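Long-range contacts in LacI family transcription regulator (PDB 4O5A), which probably regulates transcription as a LacI-family protein, pairing a DNA-binding helix-turn-helix domain with a periplasmic-binding-protein-like domain that would sense a small effector: residues 174-182 and 205-216; 279-287 and 295-303. All coordinates share one frame; numbering follows the deposited sequence. Where two conformers were deposited one is given.

Interaction 1 of 2, residues 174-182 and 205-216; sequences DDAAASGTM and HSYIRDAAFSEI
Helices 175-182 and 206-216 run side by side, their axes 8.8 Å apart at closest and crossing at -37°, with Ala176 facing Ala212 where the backbones come nearest. The small side chains allow this: Ala212 CB sits 3.8 Å from Ala176 CA, and the Ile216 CD1 methyl lies against bare Gly180 CA at 3.5 Å. Both helices pack on one side of the central sheet of a periplasmic-binding-protein-like, Rossmann-type subdomain, with strand 193-197 between them in the chain. At the N-terminal end, Arg209 extends its chain from CG to NE and gives Asp175 OD2 a nearly straight hydrogen bond from NE (2.9 Å, 169°), part of a salt bridge; NH2 adds a weak one. OD2 lies in the guanidinium plane but is approached from above its own carboxylate, so the two planes stand 76° apart. The His205 ring lies over the rim of one guanidinium face, and Trp284 adds a cation-pi contact. Were Arg209 shortened to an alanine, the buried Asp175 carboxylate would probably lose its charged mate and the His205 ring the group it lies against. Ser179 OG donates to Asp175 O (2.8 Å), and Met182 CE reaches the edge of the Phe213 ring.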
loop_
_atom_site.group_PDB
_atom_site.type_symbol
_atom_site.label_atom_id
_atom_site.label_comp_id
_atom_site.label_asym_id
_atom_site.label_seq_id
_atom_site.Cartn_x
_atom_site.Cartn_y
_atom_site.Cartn_z
ATOM N N ASP A 174 -17.417 2.333 -12.780
ATOM C CA ASP A 174 -18.037 3.339 -13.620
ATOM C C ASP A 174 -17.168 4.580 -13.685
ATOM O O ASP A 174 -17.492 5.607 -13.094
ATOM C CB ASP A 174 -19.447 3.692 -13.131
ATOM C CG ASP A 174 -20.306 4.340 -14.214
ATOM O OD1 ASP A 174 -19.766 4.900 -15.202
ATOM O OD2 ASP A 174 -21.548 4.306 -14.070
ATOM N N ASP A 175 -16.071 4.484 -14.421
ATOM C CA ASP A 175 -15.174 5.631 -14.544
ATOM C C ASP A 175 -15.831 6.846 -15.208
ATOM O O ASP A 175 -15.489 7.974 -14.884
ATOM C CB ASP A 175 -13.890 5.254 -15.287
ATOM C CG ASP A 175 -12.940 4.424 -14.431
ATOM O OD1 ASP A 175 -13.144 4.359 -13.200
ATOM O OD2 ASP A 175 -11.991 3.836 -14.992
ATOM N N ALA A 176 -16.743 6.627 -16.147
ATOM C CA ALA A 176 -17.424 7.755 -16.794
ATOM C C ALA A 176 -18.255 8.550 -15.789
ATOM O O ALA A 176 -18.256 9.786 -15.815
ATOM C CB ALA A 176 -18.287 7.279 -17.946
ATOM N N ALA A 177 -18.965 7.845 -14.911
ATOM C CA ALA A 177 -19.720 8.492 -13.830
ATOM C C ALA A 177 -18.806 9.305 -12.925
ATOM O O ALA A 177 -19.062 10.477 -12.643
ATOM C CB ALA A 177 -20.495 7.456 -13.004
ATOM N N ALA A 178 -17.747 8.665 -12.437
ATOM C CA ALA A 178 -16.775 9.346 -11.588
ATOM C C ALA A 178 -16.196 10.593 -12.268
ATOM O O ALA A 178 -15.991 11.627 -11.619
ATOM C CB ALA A 178 -15.667 8.382 -11.204
ATOM N N SER A 179 -15.924 10.492 -13.566
ATOM C CA SER A 179 -15.389 11.619 -14.327
ATOM C C SER A 179 -16.347 12.800 -14.247
ATOM O O SER A 179 -15.927 13.933 -13.996
ATOM C CB SER A 179 -15.177 11.245 -15.797
ATOM O OG SER A 179 -14.229 10.197 -15.935
ATOM N N GLY A 180 -17.632 12.525 -14.444
ATOM C CA GLY A 180 -18.661 13.549 -14.349
ATOM C C GLY A 180 -18.724 14.195 -12.981
ATOM O O GLY A 180 -18.846 15.415 -12.868
ATOM N N THR A 181 -18.624 13.385 -11.934
ATOM C CA THR A 181 -18.712 13.912 -10.580
ATOM C C THR A 181 -17.563 14.895 -10.316
ATOM O O THR A 181 -17.779 15.964 -9.736
ATOM C CB THR A 181 -18.695 12.779 -9.536
ATOM O OG1 THR A 181 -19.857 11.952 -9.724
ATOM C CG2 THR A 181 -18.724 13.356 -8.136
HETATM N N MSE A 182 -16.358 14.540 -10.753
HETATM C CA MSE A 182 -15.186 15.393 -10.548
HETATM C C MSE A 182 -15.280 16.666 -11.379
HETATM O O MSE A 182 -15.010 17.763 -10.890
HETATM C CB MSE A 182 -13.914 14.634 -10.886
HETATM C CG MSE A 182 -13.559 13.600 -9.836
HETATM SE SE MSE A 182 -11.874 12.756 -10.280
HETATM C CE MSE A 182 -12.485 11.626 -11.702
ATOM N N HIS A 205 -8.556 1.169 -19.016
ATOM C CA HIS A 205 -9.497 2.239 -18.672
ATOM C C HIS A 205 -9.122 3.598 -19.267
ATOM O O HIS A 205 -9.826 4.593 -19.058
ATOM C CB HIS A 205 -9.725 2.341 -17.156
ATOM C CG HIS A 205 -8.517 2.755 -16.370
ATOM N ND1 HIS A 205 -7.761 3.868 -16.678
ATOM C CD2 HIS A 205 -7.949 2.218 -15.263
ATOM C CE1 HIS A 205 -6.774 3.988 -15.809
ATOM N NE2 HIS A 205 -6.866 2.997 -14.939
ATOM N N SER A 206 -8.012 3.639 -19.996
ATOM C CA SER A 206 -7.511 4.897 -20.541
ATOM C C SER A 206 -8.491 5.543 -21.520
ATOM O O SER A 206 -8.745 6.744 -21.448
ATOM C CB SER A 206 -6.163 4.684 -21.222
ATOM O OG SER A 206 -5.791 5.834 -21.952
ATOM N N TYR A 207 -9.069 4.742 -22.404
ATOM C CA TYR A 207 -9.955 5.278 -23.430
ATOM C C TYR A 207 -11.358 5.605 -22.921
ATOM O O TYR A 207 -12.025 6.490 -23.458
ATOM C CB TYR A 207 -10.007 4.328 -24.622
ATOM C CG TYR A 207 -8.665 4.203 -25.299
ATOM C CD1 TYR A 207 -7.741 5.236 -25.229
ATOM C CD2 TYR A 207 -8.315 3.058 -25.996
ATOM C CE1 TYR A 207 -6.516 5.138 -25.838
ATOM C CE2 TYR A 207 -7.084 2.952 -26.613
ATOM C CZ TYR A 207 -6.191 3.998 -26.527
ATOM O OH TYR A 207 -4.961 3.920 -27.130
ATOM N N ILE A 208 -11.801 4.890 -21.892
ATOM C CA ILE A 208 -13.078 5.177 -21.247
ATOM C C ILE A 208 -12.995 6.527 -20.553
ATOM O O ILE A 208 -13.886 7.377 -20.692
ATOM C CB ILE A 208 -13.416 4.121 -20.168
ATOM C CG1 ILE A 208 -13.592 2.734 -20.799
ATOM C CG2 ILE A 208 -14.649 4.546 -19.371
ATOM C CD1 ILE A 208 -14.767 2.627 -21.740
ATOM N N ARG A 209 -11.914 6.724 -19.804
ATOM C CA ARG A 209 -11.725 7.962 -19.073
ATOM C C ARG A 209 -11.550 9.150 -20.003
ATOM O O ARG A 209 -12.131 10.203 -19.765
ATOM C CB ARG A 209 -10.541 7.856 -18.116
ATOM C CG ARG A 209 -10.766 6.817 -17.028
ATOM C CD ARG A 209 -9.594 6.737 -16.068
ATOM N NE ARG A 209 -9.900 5.828 -14.964
ATOM C CZ ARG A 209 -9.229 5.795 -13.819
ATOM N NH1 ARG A 209 -8.206 6.615 -13.631
ATOM N NH2 ARG A 209 -9.584 4.943 -12.871
ATOM N N ASP A 210 -10.750 8.978 -21.052
ATOM C CA ASP A 210 -10.494 10.082 -21.976
ATOM C C ASP A 210 -11.766 10.479 -22.702
ATOM O O ASP A 210 -12.037 11.671 -22.880
ATOM C CB ASP A 210 -9.394 9.732 -22.983
ATOM C CG ASP A 210 -9.185 10.827 -24.021
ATOM O OD1 ASP A 210 -8.738 11.931 -23.645
ATOM O OD2 ASP A 210 -9.471 10.588 -25.215
ATOM N N ALA A 211 -12.562 9.490 -23.111
ATOM C CA ALA A 211 -13.808 9.786 -23.808
ATOM C C ALA A 211 -14.776 10.557 -22.911
ATOM O O ALA A 211 -15.421 11.512 -23.352
ATOM C CB ALA A 211 -14.459 8.509 -24.336
ATOM N N ALA A 212 -14.878 10.138 -21.654
ATOM C CA ALA A 212 -15.736 10.815 -20.693
ATOM C C ALA A 212 -15.273 12.247 -20.428
ATOM O O ALA A 212 -16.084 13.173 -20.454
ATOM C CB ALA A 212 -15.826 10.023 -19.387
ATOM N N PHE A 213 -13.983 12.431 -20.173
ATOM C CA PHE A 213 -13.457 13.773 -19.946
ATOM C C PHE A 213 -13.637 14.687 -21.155
ATOM O O PHE A 213 -14.034 15.840 -21.015
ATOM C CB PHE A 213 -11.989 13.728 -19.491
ATOM C CG PHE A 213 -11.837 13.777 -18.001
ATOM C CD1 PHE A 213 -12.090 12.654 -17.232
ATOM C CD2 PHE A 213 -11.497 14.958 -17.362
ATOM C CE1 PHE A 213 -11.981 12.699 -15.850
ATOM C CE2 PHE A 213 -11.396 15.011 -15.976
ATOM C CZ PHE A 213 -11.633 13.875 -15.223
ATOM N N SER A 214 -13.353 14.174 -22.342
ATOM C CA SER A 214 -13.516 14.973 -23.546
ATOM C C SER A 214 -14.969 15.376 -23.758
ATOM O O SER A 214 -15.249 16.532 -24.066
ATOM C CB SER A 214 -12.984 14.229 -24.772
ATOM O OG SER A 214 -11.591 14.014 -24.645
ATOM N N GLU A 215 -15.902 14.443 -23.595
ATOM C CA GLU A 215 -17.300 14.765 -23.860
ATOM C C GLU A 215 -17.855 15.778 -22.865
ATOM O O GLU A 215 -18.507 16.756 -23.250
ATOM C CB GLU A 215 -18.174 13.514 -23.839
ATOM C CG GLU A 215 -19.658 13.841 -23.965
ATOM C CD GLU A 215 -20.553 12.640 -23.747
ATOM O OE1 GLU A 215 -20.927 12.382 -22.580
ATOM O OE2 GLU A 215 -20.886 11.963 -24.744
ATOM N N ILE A 216 -17.617 15.532 -21.581
ATOM C CA ILE A 216 -18.187 16.374 -20.539
ATOM C C ILE A 216 -17.588 17.774 -20.572
ATOM O O ILE A 216 -18.322 18.760 -20.533
ATOM C CB ILE A 216 -17.996 15.753 -19.156
ATOM C CG1 ILE A 216 -18.767 14.436 -19.076
ATOM C CG2 ILE A 216 -18.465 16.701 -18.065
ATOM C CD1 ILE A 216 -18.416 13.617 -17.857
#

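Interaction 2 of 2, residues 279-287 and 295-303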
loop_
_atom_site.group_PDB
_atom_site.type_symbol
_atom_site.label_atom_id
_atom_site.label_comp_id
_atom_site.label_asym_id
_atom_site.label_seq_id
_atom_site.Cartn_x
_atom_site.Cartn_y
_atom_site.Cartn_z
ATOM N N LEU A 279 -4.609 27.210 -7.825
ATOM C CA LEU A 279 -4.693 25.898 -8.462
ATOM C C LEU A 279 -5.465 24.904 -7.597
ATOM O O LEU A 279 -5.095 24.672 -6.446
ATOM C CB LEU A 279 -3.280 25.337 -8.725
ATOM C CG LEU A 279 -3.217 23.886 -9.218
ATOM C CD1 LEU A 279 -3.700 23.773 -10.661
ATOM C CD2 LEU A 279 -1.790 23.328 -9.088
ATOM N N SER A 280 -6.537 24.326 -8.138
ATOM C CA SER A 280 -7.241 23.245 -7.452
ATOM C C SER A 280 -6.676 21.903 -7.882
ATOM O O SER A 280 -6.279 21.736 -9.037
ATOM C CB SER A 280 -8.747 23.283 -7.764
ATOM O OG SER A 280 -9.391 24.323 -7.055
ATOM N N ILE A 281 -6.654 20.945 -6.953
ATOM C CA ILE A 281 -6.115 19.608 -7.211
ATOM C C ILE A 281 -7.084 18.538 -6.724
ATOM O O ILE A 281 -7.638 18.642 -5.632
ATOM C CB ILE A 281 -4.740 19.410 -6.518
ATOM C CG1 ILE A 281 -3.685 20.278 -7.207
ATOM C CG2 ILE A 281 -4.298 17.948 -6.572
ATOM C CD1 ILE A 281 -2.337 20.251 -6.513
ATOM N N ILE A 282 -7.294 17.512 -7.550
ATOM C CA ILE A 282 -8.097 16.350 -7.173
ATOM C C ILE A 282 -7.281 15.074 -7.423
ATOM O O ILE A 282 -6.589 14.955 -8.440
ATOM C CB ILE A 282 -9.400 16.291 -7.985
ATOM C CG1 ILE A 282 -10.271 17.496 -7.657
ATOM C CG2 ILE A 282 -10.185 14.996 -7.700
ATOM C CD1 ILE A 282 -11.518 17.595 -8.520
ATOM N N SER A 283 -7.363 14.138 -6.481
ATOM C CA SER A 283 -6.770 12.815 -6.640
ATOM C C SER A 283 -7.853 11.828 -7.023
ATOM O O SER A 283 -8.876 11.765 -6.351
ATOM C CB SER A 283 -6.181 12.338 -5.313
ATOM O OG SER A 283 -5.703 11.004 -5.424
ATOM N N TRP A 284 -7.616 11.048 -8.075
ATOM C CA TRP A 284 -8.513 9.953 -8.444
ATOM C C TRP A 284 -8.014 8.762 -7.648
ATOM O O TRP A 284 -7.006 8.147 -8.003
ATOM C CB TRP A 284 -8.401 9.648 -9.942
ATOM C CG TRP A 284 -9.604 8.970 -10.535
ATOM C CD1 TRP A 284 -10.439 8.106 -9.917
ATOM C CD2 TRP A 284 -10.095 9.128 -11.878
ATOM N NE1 TRP A 284 -11.435 7.701 -10.795
ATOM C CE2 TRP A 284 -11.244 8.318 -11.987
ATOM C CE3 TRP A 284 -9.680 9.878 -12.975
ATOM C CZ2 TRP A 284 -11.978 8.241 -13.181
ATOM C CZ3 TRP A 284 -10.414 9.793 -14.159
ATOM C CH2 TRP A 284 -11.548 8.984 -14.244
ATOM N N GLY A 285 -8.705 8.439 -6.563
ATOM C CA GLY A 285 -8.225 7.425 -5.635
ATOM C C GLY A 285 -7.903 8.108 -4.321
ATOM O O GLY A 285 -7.352 9.208 -4.315
ATOM N N ASP A 286 -8.262 7.485 -3.207
ATOM C CA ASP A 286 -8.045 8.145 -1.922
ATOM C C ASP A 286 -7.186 7.293 -1.001
ATOM O O ASP A 286 -7.120 6.077 -1.141
ATOM C CB ASP A 286 -9.389 8.473 -1.260
ATOM C CG ASP A 286 -9.257 9.492 -0.135
ATOM O OD1 ASP A 286 -8.289 10.288 -0.149
ATOM O OD2 ASP A 286 -10.123 9.502 0.760
ATOM N N SER A 287 -6.504 7.942 -0.066
ATOM C CA SER A 287 -5.721 7.231 0.924
ATOM C C SER A 287 -5.391 8.221 2.015
ATOM O O SER A 287 -5.696 9.397 1.877
ATOM C CB SER A 287 -4.424 6.675 0.330
ATOM O OG SER A 287 -3.504 7.714 0.072
ATOM N N PRO A 295 -2.344 21.637 1.327
ATOM C CA PRO A 295 -3.496 21.267 2.154
ATOM C C PRO A 295 -4.011 19.869 1.815
ATOM O O PRO A 295 -3.613 19.279 0.797
ATOM C CB PRO A 295 -4.535 22.316 1.755
ATOM C CG PRO A 295 -4.235 22.569 0.301
ATOM C CD PRO A 295 -2.732 22.563 0.243
ATOM N N PRO A 296 -4.885 19.332 2.666
ATOM C CA PRO A 296 -5.472 18.022 2.356
ATOM C C PRO A 296 -6.164 18.007 0.985
ATOM O O PRO A 296 -6.790 18.986 0.555
ATOM C CB PRO A 296 -6.475 17.817 3.488
ATOM C CG PRO A 296 -5.885 18.595 4.636
ATOM C CD PRO A 296 -5.303 19.832 3.984
ATOM N N ILE A 297 -6.034 16.874 0.300
ATOM C CA ILE A 297 -6.369 16.778 -1.115
ATOM C C ILE A 297 -7.737 16.117 -1.349
ATOM O O ILE A 297 -7.998 14.993 -0.891
ATOM C CB ILE A 297 -5.259 16.019 -1.877
ATOM C CG1 ILE A 297 -3.913 16.775 -1.762
ATOM C CG2 ILE A 297 -5.633 15.831 -3.348
ATOM C CD1 ILE A 297 -2.737 16.046 -2.419
ATOM N N THR A 298 -8.588 16.836 -2.078
ATOM C CA THR A 298 -9.910 16.362 -2.489
ATOM C C THR A 298 -9.740 15.103 -3.339
ATOM O O THR A 298 -8.886 15.058 -4.229
ATOM C CB THR A 298 -10.596 17.442 -3.315
ATOM O OG1 THR A 298 -10.946 18.530 -2.451
ATOM C CG2 THR A 298 -11.846 16.897 -3.988
ATOM N N ALA A 299 -10.532 14.064 -3.068
ATOM C CA ALA A 299 -10.279 12.774 -3.704
ATOM C C ALA A 299 -11.567 12.081 -4.124
ATOM O O ALA A 299 -12.563 12.153 -3.424
ATOM C CB ALA A 299 -9.542 11.867 -2.763
ATOM N N LEU A 300 -11.493 11.382 -5.248
ATOM C CA LEU A 300 -12.568 10.494 -5.678
ATOM C C LEU A 300 -12.239 9.168 -5.016
ATOM O O LEU A 300 -11.220 8.540 -5.329
ATOM C CB LEU A 300 -12.558 10.394 -7.205
ATOM C CG LEU A 300 -13.777 9.807 -7.916
ATOM C CD1 LEU A 300 -13.929 8.339 -7.578
ATOM C CD2 LEU A 300 -15.042 10.591 -7.558
ATOM N N SER A 301 -13.069 8.764 -4.061
ATOM C CA SER A 301 -12.769 7.606 -3.236
ATOM C C SER A 301 -13.606 6.419 -3.696
ATOM O O SER A 301 -14.821 6.519 -3.757
ATOM C CB SER A 301 -13.106 7.920 -1.776
ATOM O OG SER A 301 -12.941 6.771 -0.954
ATOM N N ARG A 302 -12.950 5.312 -4.030
ATOM C CA ARG A 302 -13.662 4.073 -4.363
ATOM C C ARG A 302 -13.756 3.227 -3.107
ATOM O O ARG A 302 -12.840 3.218 -2.282
ATOM C CB ARG A 302 -12.931 3.285 -5.456
ATOM C CG ARG A 302 -13.369 3.613 -6.877
ATOM C CD ARG A 302 -12.586 2.803 -7.923
ATOM N NE ARG A 302 -12.784 1.357 -7.801
ATOM C CZ ARG A 302 -11.800 0.483 -7.612
ATOM N NH1 ARG A 302 -10.546 0.907 -7.529
ATOM N NH2 ARG A 302 -12.068 -0.814 -7.508
ATOM N N ASN A 303 -14.866 2.522 -2.952
ATOM C CA ASN A 303 -15.041 1.674 -1.791
ATOM C C ASN A 303 -14.418 0.314 -2.090
ATOM O O ASN A 303 -15.125 -0.644 -2.409
ATOM C CB ASN A 303 -16.526 1.530 -1.457
ATOM C CG ASN A 303 -16.765 0.855 -0.121
ATOM O OD1 ASN A 303 -15.861 0.236 0.459
ATOM N ND2 ASN A 303 -17.999 0.951 0.370
HETATM O O HOH W 1 -10.015 5.179 -3.614
HETATM O O HOH W 2 -11.531 7.216 1.348
#
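Ser283 and Ala299 pair in parallel strands 280-284 and 298-301, the Ser283 N-H reaching Thr298 O at 2.9 Å and Ser283 O taking the Leu300 N-H at the same length. Both donors lie nearly along the C=O axis. One residue on, Gly285 N donates to Leu300 O (2.8 Å) in the carbonyl plane, but the bond is bent to 137°. The positive phi of Gly285 would jam a CB against the preceding carbonyl. On one face Ile282 CG1 meets Thr298 CG2, and Leu300 lies alongside Trp284, CB near CD1 and CD1 near NE1. Ile297 CG2, just ahead of its strand, packs against Ile281 CG2 and Ser283 CB, and Ser283 OG, anti to its own N (chi1 175°), turns to donate to Gly285 O. Asp286 can be followed outward: CB touches both Ala299 CB (3.7 Å) and Ser301 CB (3.8 Å); CG stays over the Ala299 methyl at 3.6 Å; OD1 touches that methyl at 3.3 Å and accepts from Asn290 ND2; OD2 forms a salt bridge with Arg337 and takes a hydrogen bond from a water that also bonds Ser301 OG. A second water accepts from Asp286 N and Arg302 N, joining the strand ends beyond the direct ladder. The pair belongs to a beta-alpha-beta unit whose connection includes helix 288-292. Strand 252-255 flanks 280-284 and antiparallel strand 333-335 flanks 298-301, with helix 175-188 over the Ile282 and Trp284 face and helix 258-271 against Ile281, Ser283 and Ile297.

Overall arrangement
The two contacts follow one another along the chain, and their centres lie about 16 Å apart. Trp284, at the end of strand 280-284, joins them: its CH2 touches Ser179 OG at 3.4 Å and Arg209 CD at 3.5 Å, Met182 CE lies 3.5 Å from its CD2, and Phe213 CE1 is 3.7 Å from its CZ3. The helix pair of interaction 1 thus packs onto the sheet to which interaction 2 contributes two strands. A glycerol about 5 Å from the Asp286 side chain, and one weakly bonded by Asp174, are probably additives of crystallisation and do not by themselves define an effector site.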